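Local coordinates for protein lectin (Pleurotus ostreatus, PDB 6T0Q) that probably binds galactose-type sugars through calcium-containing carbohydrate-binding modules, as a secreted mushroom lectin assembled from two chains, at residues Asn199-Ser204 with Ala333-Ala338; Ser309-Gln314 with Ile325-Trp330; Thr226-Cys231 with Thr295-Ser300. All blocks are in the same frame, centred on the assembly; numbering follows the deposited sequence.

Contact 1: residues Asn199-Ser204 with Ala333-Ala338; sequences NWIWTS and AKIIGA
Trp200 and Trp202 pair with Lys334, Ile336 and Gly337 across two antiparallel strands; the axes of these short segments run at 146° to each other. Ile336 N bonds to Trp200 O at 2.8 Å. Gly337 N also reaches Trp200 O, weakly, at 3.5 Å, so two residues face one and the register slips: a classic beta bulge. Beyond it the pairing resumes, Lys334 N giving a bond of 2.9 Å to Trp202 O. At the bulge, Ile336 CB lies 3.5 Å from Trp200 O; CG1, anti to the carbonyl carbon (chi1 -50°), passes the backbone N of Trp202; and Ile336 CD1 ends 3.9 Å from Trp202 CB. A branched aliphatic chain suits this edge, lying along the backbone from Trp200 to the CB of Trp202. Gly337 is the second residue facing Trp200, with no side chain beside the indole; Gly337 O, which accepts Trp200 N at 2.9 Å, lies at the ring edge, near its plane. Lys334, fully extended, shares a water with Ser204 O, and its NZ also bonds to Asn206 O. The pair closes one edge of a large antiparallel sheet, where Trp202 packs on Asn281, a calcium ligand, beside the second calcium site of this beta-sandwich module.

Contact 2: residues Ser309-Gln314 with Ile325-Trp330; sequences SWKAIQ and IDEFGW
A type II beta turn from Glu327 to Trp330 places the Trp330 indole against the strand 311-313, with Ile313 lying over one face of the ring. The turn is closed by Trp330 N bonding to Glu327 O at 3.1 Å. Just before it, Asp326 OD1 accepts the N-H of Phe328 from above the carboxylate plane, forming an Asx turn. Gly329 has a positive phi of 84°, a conformation in which a CB would press on the preceding carbonyl oxygen, so glycine suits the third place of the turn.

No hydrogen bond crosses between the two segments; the contact is mainly apolar, though Ala312 O comes to 3.4 Å from Trp330 CA. Ile313 CG2 sits 3.6 Å from the centroid of the six-membered ring of Trp330 and only 5° off its normal, a CH-pi contact over the face. The other branch takes the five-membered ring: with CG1 anti to the backbone N (chi1 -159°), Ile313 CD1 is carried across to lie 3.8 Å from Trp330 NE1. A beta-branched residue thus spans both rings of the indole with its two arms. At the rim of the ring, Lys311 C and Ala312 N lie in its plane, while Trp330 CB rests 4.0 Å from Lys311 CB. Farther out, Lys311 CG approaches Glu327 OE1, but the two charged ends stay apart; OE1 bonds a glycerol, probably from the crystallisation liquor, and Glu327 OE2 forms a salt bridge with Arg219.

Strand 311-313 runs between strands 214-222 and 331-338, bonding through Ile313 to Ala217 and through Ala312 to Glu331. Trp330 also packs on Arg219 of strand 214-222, and the turn leads directly into strand 331-338, while Phe328 at its tip packs on Lys17 of the second subunit.

Contact 3: residues Thr226-Cys231 with Thr295-Ser300; sequences TKVAVC and TYSDGS
Lys227, Tyr296 and Thr295 carry most of the interface where strand 229-239 begins and strand 287-296 ends. The lysine crosses the Tyr296 ring at about a right angle: CB touches CD1 at the rim, a bend at chi3 (82°) brings CE over the face, and Lys227 NZ stands 4.0 Å from the Tyr296 ring centroid in a cation-pi contact. Lys227 NZ also gives a hydrogen bond of 2.8 Å to Ser300 OG. Ser300 OG donates to the syn lone pair of Asp298 OD1 at 2.6 Å, while Ser300 N meets OD1 from above the carboxylate plane in an Asx turn. Tyr296 lies beside Ala229, whose small CB is 3.8 Å from Tyr296 CE1; the phenol OH of Tyr296 bonds to Glu302. Thr295 serves the strand pairing three times over: Thr295 N bonds to Cys231 O at 2.9 Å, Thr295 O accepts Val230 N at 2.8 Å, and Thr295 OG1 accepts Cys231 N at 3.1 Å, a side chain standing in for a main-chain acceptor. A disulfide ties Cys231 to Cys69. Lysine offers a long aliphatic stem for the ring and a charged end for the turn; the aromatic face and the relay through Ser300 to Asp298 would be expected to stabilise that charge.

In the fold
Contacts 1 and 2 belong to one sheet, in which strands 331-338 and 311-313 are neighbours. Their centres are 14 Å apart and they touch: Ala333 N and Trp310 O, 2.8 Å apart, probably form a hydrogen bond, and Thr203 packs on Ala312 and Gln314. Contact 3 lies in another sheet, its nearest atoms about 19 Å from contact 1 and about 13 Å from contact 2. Contact 1 adjoins a calcium site, the Trp202 side chain lying about 7 Å from the ion; Ser300 of contact 3 is about 6 Å from a bound N-acetylglucosamine, although contacts 2 and 3 form no part of a known binding site. The disulfide ties the sheet of contact 3 to the one holding strand 67-76, earlier in the chain.

Contact 1: residues Asn199-Ser204 with Ala333-Ala338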
ATOM      1  N   ASN A 199       4.697  15.170  19.034  1.00 19.95           N
ATOM      2  CA  ASN A 199       4.849  14.688  20.403  1.00 20.60           C
ATOM      3  C   ASN A 199       6.176  13.973  20.583  1.00 22.92           C
ATOM      4  O   ASN A 199       6.639  13.260  19.687  1.00 20.21           O
ATOM      5  CB  ASN A 199       3.739  13.694  20.802  1.00 21.63           C
ATOM      6  CG  ASN A 199       2.365  14.238  20.567  1.00 25.44           C
ATOM      7  OD1 ASN A 199       1.830  14.966  21.394  1.00 25.36           O
ATOM      8  ND2 ASN A 199       1.781  13.897  19.419  1.00 23.42           N
ATOM      9  N   TRP A 200       6.765  14.134  21.762  1.00 19.58           N
ATOM     10  CA  TRP A 200       7.792  13.203  22.190  1.00 22.68           C
ATOM     11  C   TRP A 200       7.134  11.863  22.496  1.00 23.00           C
ATOM     12  O   TRP A 200       6.155  11.806  23.248  1.00 18.92           O
ATOM     13  CB  TRP A 200       8.509  13.728  23.430  1.00 20.50           C
ATOM     14  CG  TRP A 200       9.235  15.035  23.253  1.00 20.25           C
ATOM     15  CD1 TRP A 200       8.749  16.289  23.502  1.00 20.19           C
ATOM     16  CD2 TRP A 200      10.592  15.207  22.827  1.00 16.90           C
ATOM     17  NE1 TRP A 200       9.722  17.232  23.254  1.00 21.44           N
ATOM     18  CE2 TRP A 200      10.863  16.593  22.842  1.00 19.09           C
ATOM     19  CE3 TRP A 200      11.606  14.323  22.444  1.00 19.86           C
ATOM     20  CZ2 TRP A 200      12.107  17.117  22.486  1.00 19.10           C
ATOM     21  CZ3 TRP A 200      12.844  14.847  22.091  1.00 22.51           C
ATOM     22  CH2 TRP A 200      13.081  16.233  22.116  1.00 19.50           C
ATOM     23  N   ILE A 201       7.642  10.789  21.891  1.00 21.48           N
ATOM     24  CA  ILE A 201       7.120   9.451  22.140  1.00 21.82           C
ATOM     25  C   ILE A 201       8.253   8.558  22.629  1.00 23.90           C
ATOM     26  O   ILE A 201       9.439   8.866  22.476  1.00 20.29           O
ATOM     27  CB  ILE A 201       6.437   8.824  20.897  1.00 19.86           C
ATOM     28  CG1 ILE A 201       7.437   8.641  19.744  1.00 20.94           C
ATOM     29  CG2 ILE A 201       5.242   9.674  20.455  1.00 19.36           C
ATOM     30  CD1 ILE A 201       6.838   7.917  18.518  1.00 18.29           C
ATOM     31  N   TRP A 202       7.867   7.435  23.229  1.00 19.19           N
ATOM     32  CA  TRP A 202       8.813   6.397  23.625  1.00 20.78           C
ATOM     33  C   TRP A 202       8.030   5.098  23.766  1.00 25.33           C
ATOM     34  O   TRP A 202       6.823   5.052  23.510  1.00 26.71           O
ATOM     35  CB  TRP A 202       9.541   6.768  24.924  1.00 18.60           C
ATOM     36  CG  TRP A 202      10.882   6.089  25.093  1.00 22.23           C
ATOM     37  CD1 TRP A 202      11.196   5.084  25.980  1.00 24.28           C
ATOM     38  CD2 TRP A 202      12.087   6.369  24.362  1.00 21.82           C
ATOM     39  NE1 TRP A 202      12.521   4.737  25.846  1.00 22.43           N
ATOM     40  CE2 TRP A 202      13.087   5.504  24.856  1.00 24.36           C
ATOM     41  CE3 TRP A 202      12.417   7.275  23.341  1.00 22.88           C
ATOM     42  CZ2 TRP A 202      14.393   5.514  24.362  1.00 23.91           C
ATOM     43  CZ3 TRP A 202      13.711   7.283  22.851  1.00 23.53           C
ATOM     44  CH2 TRP A 202      14.687   6.411  23.367  1.00 21.10           C
ATOM     45  N   THR A 203       8.728   4.030  24.150  1.00 25.40           N
ATOM     46  CA  THR A 203       8.016   2.830  24.564  1.00 26.01           C
ATOM     47  C   THR A 203       7.399   3.056  25.943  1.00 28.89           C
ATOM     48  O   THR A 203       7.726   4.014  26.654  1.00 24.63           O
ATOM     49  CB  THR A 203       8.944   1.615  24.577  1.00 26.87           C
ATOM     50  OG1 THR A 203      10.245   2.010  25.030  1.00 27.68           O
ATOM     51  CG2 THR A 203       9.057   1.014  23.184  1.00 28.21           C
ATOM     52  N   SER A 204       6.496   2.155  26.325  1.00 31.46           N
ATOM     53  CA  SER A 204       5.690   2.371  27.519  1.00 34.72           C
ATOM     54  C   SER A 204       6.439   2.087  28.821  1.00 34.70           C
ATOM     55  O   SER A 204       5.847   2.245  29.892  1.00 34.14           O
ATOM     56  CB  SER A 204       4.410   1.528  27.445  1.00 35.74           C
ATOM     57  OG  SER A 204       4.720   0.157  27.295  1.00 38.93           O
ATOM     58  N   ALA A 333       3.046   3.386  20.346  1.00 29.11           N
ATOM     59  CA  ALA A 333       3.984   4.273  21.025  1.00 26.53           C
ATOM     60  C   ALA A 333       3.261   5.077  22.100  1.00 25.03           C
ATOM     61  O   ALA A 333       2.083   5.421  21.964  1.00 24.96           O
ATOM     62  CB  ALA A 333       4.652   5.224  20.021  1.00 23.12           C
ATOM     63  N   LYS A 334       3.980   5.382  23.177  1.00 23.54           N
ATOM     64  CA  LYS A 334       3.444   6.176  24.276  1.00 26.22           C
ATOM     65  C   LYS A 334       3.807   7.641  24.073  1.00 25.99           C
ATOM     66  O   LYS A 334       4.973   7.972  23.834  1.00 23.53           O
ATOM     67  CB  LYS A 334       3.997   5.694  25.618  1.00 23.90           C
ATOM     68  CG  LYS A 334       3.520   6.510  26.825  1.00 25.75           C
ATOM     69  CD  LYS A 334       4.099   5.966  28.119  1.00 28.53           C
ATOM     70  CE  LYS A 334       3.665   6.823  29.318  1.00 34.13           C
ATOM     71  NZ  LYS A 334       4.146   6.253  30.607  1.00 34.86           N
ATOM     72  N   ILE A 335       2.812   8.513  24.170  1.00 21.31           N
ATOM     73  CA  ILE A 335       3.069   9.950  24.134  1.00 22.45           C
ATOM     74  C   ILE A 335       3.623  10.372  25.488  1.00 25.09           C
ATOM     75  O   ILE A 335       2.963  10.215  26.518  1.00 25.21           O
ATOM     76  CB  ILE A 335       1.800  10.737  23.778  1.00 26.48           C
ATOM     77  CG1 ILE A 335       1.504  10.584  22.280  1.00 25.18           C
ATOM     78  CG2 ILE A 335       1.972  12.217  24.113  1.00 23.12           C
ATOM     79  CD1 ILE A 335       0.210  11.244  21.842  1.00 31.05           C
ATOM     80  N   ILE A 336       4.865  10.855  25.492  1.00 22.82           N
ATOM     81  CA  ILE A 336       5.453  11.381  26.717  1.00 22.57           C
ATOM     82  C   ILE A 336       4.950  12.794  26.976  1.00 25.39           C
ATOM     83  O   ILE A 336       4.644  13.157  28.117  1.00 24.17           O
ATOM     84  CB  ILE A 336       6.991  11.325  26.626  1.00 24.67           C
ATOM     85  CG1 ILE A 336       7.449   9.932  26.177  1.00 24.31           C
ATOM     86  CG2 ILE A 336       7.631  11.736  27.962  1.00 26.32           C
ATOM     87  CD1 ILE A 336       6.892   8.758  27.025  1.00 20.29           C
ATOM     88  N   GLY A 337       4.843  13.601  25.922  1.00 21.41           N
ATOM     89  CA  GLY A 337       4.272  14.936  26.036  1.00 19.45           C
ATOM     90  C   GLY A 337       4.261  15.602  24.670  1.00 21.70           C
ATOM     91  O   GLY A 337       4.978  15.194  23.751  1.00 22.15           O
ATOM     92  N   ALA A 338       3.413  16.621  24.547  1.00 18.59           N
ATOM     93  CA  ALA A 338       3.452  17.425  23.329  1.00 22.41           C
ATOM     94  C   ALA A 338       4.739  18.244  23.304  1.00 23.73           C
ATOM     95  O   ALA A 338       5.330  18.529  24.345  1.00 22.16           O
ATOM     96  CB  ALA A 338       2.242  18.357  23.248  1.00 21.60           C
TER
HETATM   97  O   HOH W   1       3.546   3.321  30.652  1.00 36.49           O

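Contact 2: residues Ser309-Gln314 with Ile325-Trp330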
ATOM      1  N   SER A 309      -0.034   6.695  17.049  1.00 26.27           N
ATOM      2  CA  SER A 309      -0.257   5.839  15.890  1.00 26.46           C
ATOM      3  C   SER A 309       1.019   5.163  15.417  1.00 30.61           C
ATOM      4  O   SER A 309       0.949   4.265  14.578  1.00 27.45           O
ATOM      5  CB  SER A 309      -0.878   6.632  14.733  1.00 31.35           C
ATOM      6  OG  SER A 309       0.099   7.402  14.039  1.00 29.30           O
ATOM      7  N   TRP A 310       2.176   5.566  15.933  1.00 22.47           N
ATOM      8  CA  TRP A 310       3.414   4.862  15.640  1.00 22.96           C
ATOM      9  C   TRP A 310       3.460   3.553  16.424  1.00 21.80           C
ATOM     10  O   TRP A 310       2.947   3.465  17.537  1.00 25.64           O
ATOM     11  CB  TRP A 310       4.620   5.736  16.004  1.00 23.72           C
ATOM     12  CG  TRP A 310       4.834   6.902  15.057  1.00 20.62           C
ATOM     13  CD1 TRP A 310       3.950   7.900  14.759  1.00 22.55           C
ATOM     14  CD2 TRP A 310       6.013   7.169  14.290  1.00 18.60           C
ATOM     15  NE1 TRP A 310       4.512   8.781  13.846  1.00 19.90           N
ATOM     16  CE2 TRP A 310       5.779   8.352  13.551  1.00 20.80           C
ATOM     17  CE3 TRP A 310       7.247   6.515  14.146  1.00 23.40           C
ATOM     18  CZ2 TRP A 310       6.736   8.896  12.689  1.00 21.44           C
ATOM     19  CZ3 TRP A 310       8.195   7.059  13.292  1.00 24.97           C
ATOM     20  CH2 TRP A 310       7.935   8.236  12.576  1.00 23.92           C
ATOM     21  N   LYS A 311       4.069   2.532  15.829  1.00 23.90           N
ATOM     22  CA  LYS A 311       4.336   1.292  16.550  1.00 26.54           C
ATOM     23  C   LYS A 311       5.719   1.358  17.187  1.00 27.18           C
ATOM     24  O   LYS A 311       6.623   2.021  16.677  1.00 27.09           O
ATOM     25  CB  LYS A 311       4.249   0.079  15.618  1.00 30.68           C
ATOM     26  CG  LYS A 311       2.894  -0.090  14.942  1.00 39.23           C
ATOM     27  CD  LYS A 311       1.770   0.076  15.943  1.00 52.07           C
ATOM     28  CE  LYS A 311       0.942  -1.184  16.092  1.00 62.08           C
ATOM     29  NZ  LYS A 311      -0.089  -0.988  17.150  1.00 65.92           N
ATOM     30  N   ALA A 312       5.877   0.655  18.307  1.00 22.19           N
ATOM     31  CA  ALA A 312       7.091   0.722  19.108  1.00 23.31           C
ATOM     32  C   ALA A 312       7.377  -0.648  19.713  1.00 27.45           C
ATOM     33  O   ALA A 312       6.459  -1.440  19.928  1.00 27.25           O
ATOM     34  CB  ALA A 312       6.956   1.772  20.224  1.00 24.55           C
ATOM     35  N   ILE A 313       8.649  -0.920  20.003  1.00 26.75           N
ATOM     36  CA  ILE A 313       9.027  -2.194  20.616  1.00 30.46           C
ATOM     37  C   ILE A 313      10.276  -1.979  21.463  1.00 29.82           C
ATOM     38  O   ILE A 313      11.145  -1.177  21.114  1.00 27.68           O
ATOM     39  CB  ILE A 313       9.228  -3.294  19.543  1.00 30.32           C
ATOM     40  CG1 ILE A 313       9.102  -4.685  20.172  1.00 31.95           C
ATOM     41  CG2 ILE A 313      10.566  -3.135  18.828  1.00 31.28           C
ATOM     42  CD1 ILE A 313       9.071  -5.813  19.153  1.00 36.31           C
ATOM     43  N   GLN A 314      10.369  -2.706  22.584  1.00 26.95           N
ATOM     44  CA  GLN A 314      11.450  -2.460  23.537  1.00 28.87           C
ATOM     45  C   GLN A 314      12.705  -3.272  23.243  1.00 33.39           C
ATOM     46  O   GLN A 314      13.818  -2.787  23.473  1.00 35.82           O
ATOM     47  CB  GLN A 314      10.972  -2.740  24.969  1.00 31.13           C
ATOM     48  CG  GLN A 314       9.855  -1.803  25.397  1.00 42.28           C
ATOM     49  CD  GLN A 314       9.350  -2.066  26.798  1.00 51.11           C
ATOM     50  OE1 GLN A 314      10.093  -2.544  27.660  1.00 47.99           O
ATOM     51  NE2 GLN A 314       8.077  -1.754  27.035  1.00 53.15           N
ATOM     52  N   ILE A 325       7.715  -5.836   7.455  1.00 28.82           N
ATOM     53  CA  ILE A 325       7.882  -6.827   8.513  1.00 31.00           C
ATOM     54  C   ILE A 325       6.544  -7.110   9.186  1.00 34.10           C
ATOM     55  O   ILE A 325       5.576  -6.337   9.096  1.00 32.26           O
ATOM     56  CB  ILE A 325       8.930  -6.392   9.551  1.00 35.04           C
ATOM     57  CG1 ILE A 325       8.385  -5.259  10.415  1.00 30.79           C
ATOM     58  CG2 ILE A 325      10.222  -5.963   8.878  1.00 39.00           C
ATOM     59  CD1 ILE A 325       9.248  -4.988  11.630  1.00 36.11           C
ATOM     60  N   ASP A 326       6.499  -8.243   9.877  1.00 27.36           N
ATOM     61  CA  ASP A 326       5.385  -8.582  10.750  1.00 27.83           C
ATOM     62  C   ASP A 326       5.486  -7.738  12.012  1.00 33.33           C
ATOM     63  O   ASP A 326       6.461  -7.850  12.768  1.00 35.83           O
ATOM     64  CB  ASP A 326       5.433 -10.073  11.079  1.00 31.47           C
ATOM     65  CG  ASP A 326       4.263 -10.542  11.931  1.00 38.69           C
ATOM     66  OD1 ASP A 326       3.378  -9.735  12.288  1.00 34.71           O
ATOM     67  OD2 ASP A 326       4.236 -11.755  12.235  1.00 40.77           O
ATOM     68  N   GLU A 327       4.486  -6.890  12.242  1.00 30.05           N
ATOM     69  CA  GLU A 327       4.490  -6.005  13.392  1.00 32.29           C
ATOM     70  C   GLU A 327       3.772  -6.605  14.594  1.00 37.24           C
ATOM     71  O   GLU A 327       3.450  -5.880  15.541  1.00 35.38           O
ATOM     72  CB  GLU A 327       3.890  -4.650  13.010  1.00 33.79           C
ATOM     73  CG  GLU A 327       4.821  -3.863  12.097  1.00 36.44           C
ATOM     74  CD  GLU A 327       4.201  -2.601  11.533  1.00 40.87           C
ATOM     75  OE1 GLU A 327       2.966  -2.433  11.636  1.00 39.73           O
ATOM     76  OE2 GLU A 327       4.964  -1.779  10.984  1.00 36.36           O
ATOM     77  N   PHE A 328       3.545  -7.916  14.591  1.00 33.78           N
ATOM     78  CA  PHE A 328       3.001  -8.564  15.776  1.00 35.68           C
ATOM     79  C   PHE A 328       3.938  -8.344  16.960  1.00 32.81           C
ATOM     80  O   PHE A 328       5.162  -8.440  16.833  1.00 35.40           O
ATOM     81  CB  PHE A 328       2.800 -10.064  15.529  1.00 35.82           C
ATOM     82  CG  PHE A 328       2.142 -10.782  16.677  1.00 42.38           C
ATOM     83  CD1 PHE A 328       2.898 -11.285  17.729  1.00 46.59           C
ATOM     84  CD2 PHE A 328       0.763 -10.939  16.714  1.00 45.30           C
ATOM     85  CE1 PHE A 328       2.291 -11.941  18.792  1.00 48.38           C
ATOM     86  CE2 PHE A 328       0.148 -11.590  17.776  1.00 46.40           C
ATOM     87  CZ  PHE A 328       0.914 -12.092  18.814  1.00 44.56           C
ATOM     88  N   GLY A 329       3.358  -8.047  18.119  1.00 32.35           N
ATOM     89  CA  GLY A 329       4.149  -7.793  19.303  1.00 35.50           C
ATOM     90  C   GLY A 329       4.673  -6.378  19.449  1.00 39.02           C
ATOM     91  O   GLY A 329       5.225  -6.050  20.505  1.00 38.59           O
ATOM     92  N   TRP A 330       4.543  -5.533  18.428  1.00 34.70           N
ATOM     93  CA  TRP A 330       4.832  -4.113  18.589  1.00 34.55           C
ATOM     94  C   TRP A 330       3.642  -3.421  19.245  1.00 34.26           C
ATOM     95  O   TRP A 330       2.487  -3.716  18.931  1.00 38.03           O
ATOM     96  CB  TRP A 330       5.132  -3.459  17.235  1.00 28.53           C
ATOM     97  CG  TRP A 330       6.410  -3.914  16.562  1.00 31.16           C
ATOM     98  CD1 TRP A 330       6.721  -5.189  16.148  1.00 30.19           C
ATOM     99  CD2 TRP A 330       7.527  -3.090  16.188  1.00 28.34           C
ATOM    100  NE1 TRP A 330       7.969  -5.204  15.563  1.00 26.73           N
ATOM    101  CE2 TRP A 330       8.481  -3.930  15.569  1.00 29.54           C
ATOM    102  CE3 TRP A 330       7.815  -1.724  16.324  1.00 26.48           C
ATOM    103  CZ2 TRP A 330       9.700  -3.452  15.091  1.00 27.45           C
ATOM    104  CZ3 TRP A 330       9.030  -1.250  15.851  1.00 25.97           C
ATOM    105  CH2 TRP A 330       9.957  -2.115  15.240  1.00 26.28           C
TER

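Contact 3: residues Thr226-Cys231 with Thr295-Ser300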
ATOM      1  N   THR A 226      -4.054   5.135  -3.649  1.00 30.49           N
ATOM      2  CA  THR A 226      -4.661   5.804  -4.796  1.00 33.96           C
ATOM      3  C   THR A 226      -3.963   7.111  -5.178  1.00 36.61           C
ATOM      4  O   THR A 226      -4.466   7.840  -6.037  1.00 33.18           O
ATOM      5  CB  THR A 226      -6.134   6.090  -4.521  1.00 39.13           C
ATOM      6  OG1 THR A 226      -6.228   7.114  -3.523  1.00 43.12           O
ATOM      7  CG2 THR A 226      -6.835   4.828  -4.023  1.00 43.14           C
ATOM      8  N   LYS A 227      -2.840   7.439  -4.551  1.00 28.27           N
ATOM      9  CA  LYS A 227      -2.082   8.646  -4.868  1.00 27.62           C
ATOM     10  C   LYS A 227      -0.661   8.258  -5.259  1.00 28.66           C
ATOM     11  O   LYS A 227      -0.285   7.087  -5.216  1.00 28.56           O
ATOM     12  CB  LYS A 227      -2.073   9.620  -3.676  1.00 30.94           C
ATOM     13  CG  LYS A 227      -3.465  10.033  -3.202  1.00 34.61           C
ATOM     14  CD  LYS A 227      -3.416  10.894  -1.938  1.00 36.82           C
ATOM     15  CE  LYS A 227      -3.118  12.345  -2.260  1.00 32.59           C
ATOM     16  NZ  LYS A 227      -3.202  13.189  -1.025  1.00 35.22           N
ATOM     17  N   VAL A 228       0.139   9.262  -5.622  1.00 24.80           N
ATOM     18  CA  VAL A 228       1.526   9.062  -6.038  1.00 24.27           C
ATOM     19  C   VAL A 228       2.381   9.984  -5.176  1.00 25.72           C
ATOM     20  O   VAL A 228       2.368  11.207  -5.367  1.00 26.32           O
ATOM     21  CB  VAL A 228       1.738   9.348  -7.535  1.00 29.33           C
ATOM     22  CG1 VAL A 228       3.219   9.300  -7.888  1.00 27.54           C
ATOM     23  CG2 VAL A 228       0.949   8.338  -8.402  1.00 33.36           C
ATOM     24  N   ALA A 229       3.095   9.404  -4.213  1.00 21.38           N
ATOM     25  CA  ALA A 229       3.982  10.156  -3.344  1.00 21.81           C
ATOM     26  C   ALA A 229       5.278  10.466  -4.075  1.00 25.30           C
ATOM     27  O   ALA A 229       5.719   9.706  -4.941  1.00 22.64           O
ATOM     28  CB  ALA A 229       4.279   9.365  -2.071  1.00 23.38           C
ATOM     29  N   VAL A 230       5.892  11.594  -3.721  1.00 24.73           N
ATOM     30  CA  VAL A 230       7.040  12.092  -4.474  1.00 21.14           C
ATOM     31  C   VAL A 230       8.251  12.305  -3.568  1.00 22.95           C
ATOM     32  O   VAL A 230       9.247  11.581  -3.679  1.00 23.35           O
ATOM     33  CB  VAL A 230       6.668  13.385  -5.220  1.00 21.26           C
ATOM     34  CG1 VAL A 230       7.886  13.949  -5.942  1.00 19.71           C
ATOM     35  CG2 VAL A 230       5.533  13.109  -6.224  1.00 20.81           C
ATOM     36  N   CYS A 231       8.177  13.296  -2.663  1.00 19.51           N
ATOM     37  CA  CYS A 231       9.287  13.670  -1.790  1.00 24.14           C
ATOM     38  C   CYS A 231       8.784  13.721  -0.355  1.00 25.58           C
ATOM     39  O   CYS A 231       7.602  13.984  -0.114  1.00 22.67           O
ATOM     40  CB  CYS A 231       9.903  15.079  -2.161  1.00 31.28           C
ATOM     41  SG  CYS A 231      10.800  15.168  -3.795  1.00 46.85           S
ATOM     42  N   THR A 295       4.923  14.986  -0.123  1.00 19.61           N
ATOM     43  CA  THR A 295       4.265  15.642  -1.246  1.00 20.50           C
ATOM     44  C   THR A 295       3.720  14.604  -2.219  1.00 21.90           C
ATOM     45  O   THR A 295       4.315  13.542  -2.424  1.00 21.29           O
ATOM     46  CB  THR A 295       5.224  16.584  -1.988  1.00 23.13           C
ATOM     47  OG1 THR A 295       6.377  15.855  -2.406  1.00 23.18           O
ATOM     48  CG2 THR A 295       5.683  17.739  -1.080  1.00 21.98           C
ATOM     49  N   TYR A 296       2.584  14.932  -2.829  1.00 22.09           N
ATOM     50  CA  TYR A 296       1.935  14.075  -3.811  1.00 24.51           C
ATOM     51  C   TYR A 296       1.901  14.745  -5.180  1.00 23.78           C
ATOM     52  O   TYR A 296       1.925  15.975  -5.293  1.00 20.19           O
ATOM     53  CB  TYR A 296       0.515  13.719  -3.366  1.00 22.58           C
ATOM     54  CG  TYR A 296       0.531  12.804  -2.165  1.00 22.53           C
ATOM     55  CD1 TYR A 296       0.771  11.442  -2.317  1.00 20.72           C
ATOM     56  CD2 TYR A 296       0.340  13.304  -0.882  1.00 22.89           C
ATOM     57  CE1 TYR A 296       0.805  10.593  -1.227  1.00 21.63           C
ATOM     58  CE2 TYR A 296       0.372  12.460   0.233  1.00 21.97           C
ATOM     59  CZ  TYR A 296       0.610  11.106   0.049  1.00 25.93           C
ATOM     60  OH  TYR A 296       0.641  10.252   1.128  1.00 26.45           O
ATOM     61  N   SER A 297       1.820  13.910  -6.228  1.00 22.56           N
ATOM     62  CA  SER A 297       1.911  14.407  -7.599  1.00 25.34           C
ATOM     63  C   SER A 297       0.734  15.291  -7.987  1.00 28.22           C
ATOM     64  O   SER A 297       0.846  16.043  -8.959  1.00 28.46           O
ATOM     65  CB  SER A 297       2.006  13.242  -8.590  1.00 27.69           C
ATOM     66  OG  SER A 297       0.803  12.497  -8.565  1.00 30.83           O
ATOM     67  N   ASP A 298      -0.391  15.217  -7.276  1.00 24.73           N
ATOM     68  CA  ASP A 298      -1.518  16.098  -7.567  1.00 24.88           C
ATOM     69  C   ASP A 298      -1.403  17.447  -6.862  1.00 22.78           C
ATOM     70  O   ASP A 298      -2.376  18.207  -6.836  1.00 27.64           O
ATOM     71  CB  ASP A 298      -2.845  15.422  -7.189  1.00 28.84           C
ATOM     72  CG  ASP A 298      -2.957  15.139  -5.686  1.00 34.71           C
ATOM     73  OD1 ASP A 298      -2.008  15.457  -4.929  1.00 29.83           O
ATOM     74  OD2 ASP A 298      -3.997  14.590  -5.258  1.00 29.55           O
ATOM     75  N   GLY A 299      -0.246  17.760  -6.280  1.00 25.90           N
ATOM     76  CA  GLY A 299      -0.064  19.011  -5.575  1.00 23.53           C
ATOM     77  C   GLY A 299      -0.456  18.991  -4.113  1.00 28.65           C
ATOM     78  O   GLY A 299      -0.144  19.953  -3.397  1.00 25.42           O
ATOM     79  N   SER A 300      -1.130  17.940  -3.643  1.00 23.56           N
ATOM     80  CA  SER A 300      -1.482  17.833  -2.234  1.00 22.62           C
ATOM     81  C   SER A 300      -0.280  17.361  -1.421  1.00 22.98           C
ATOM     82  O   SER A 300       0.787  17.045  -1.955  1.00 23.03           O
ATOM     83  CB  SER A 300      -2.657  16.876  -2.033  1.00 26.79           C
ATOM     84  OG  SER A 300      -2.286  15.538  -2.340  1.00 25.12           O
TER
HETATM   85  O   HOH W   2      -0.865  11.950  -6.306  1.00 29.04           O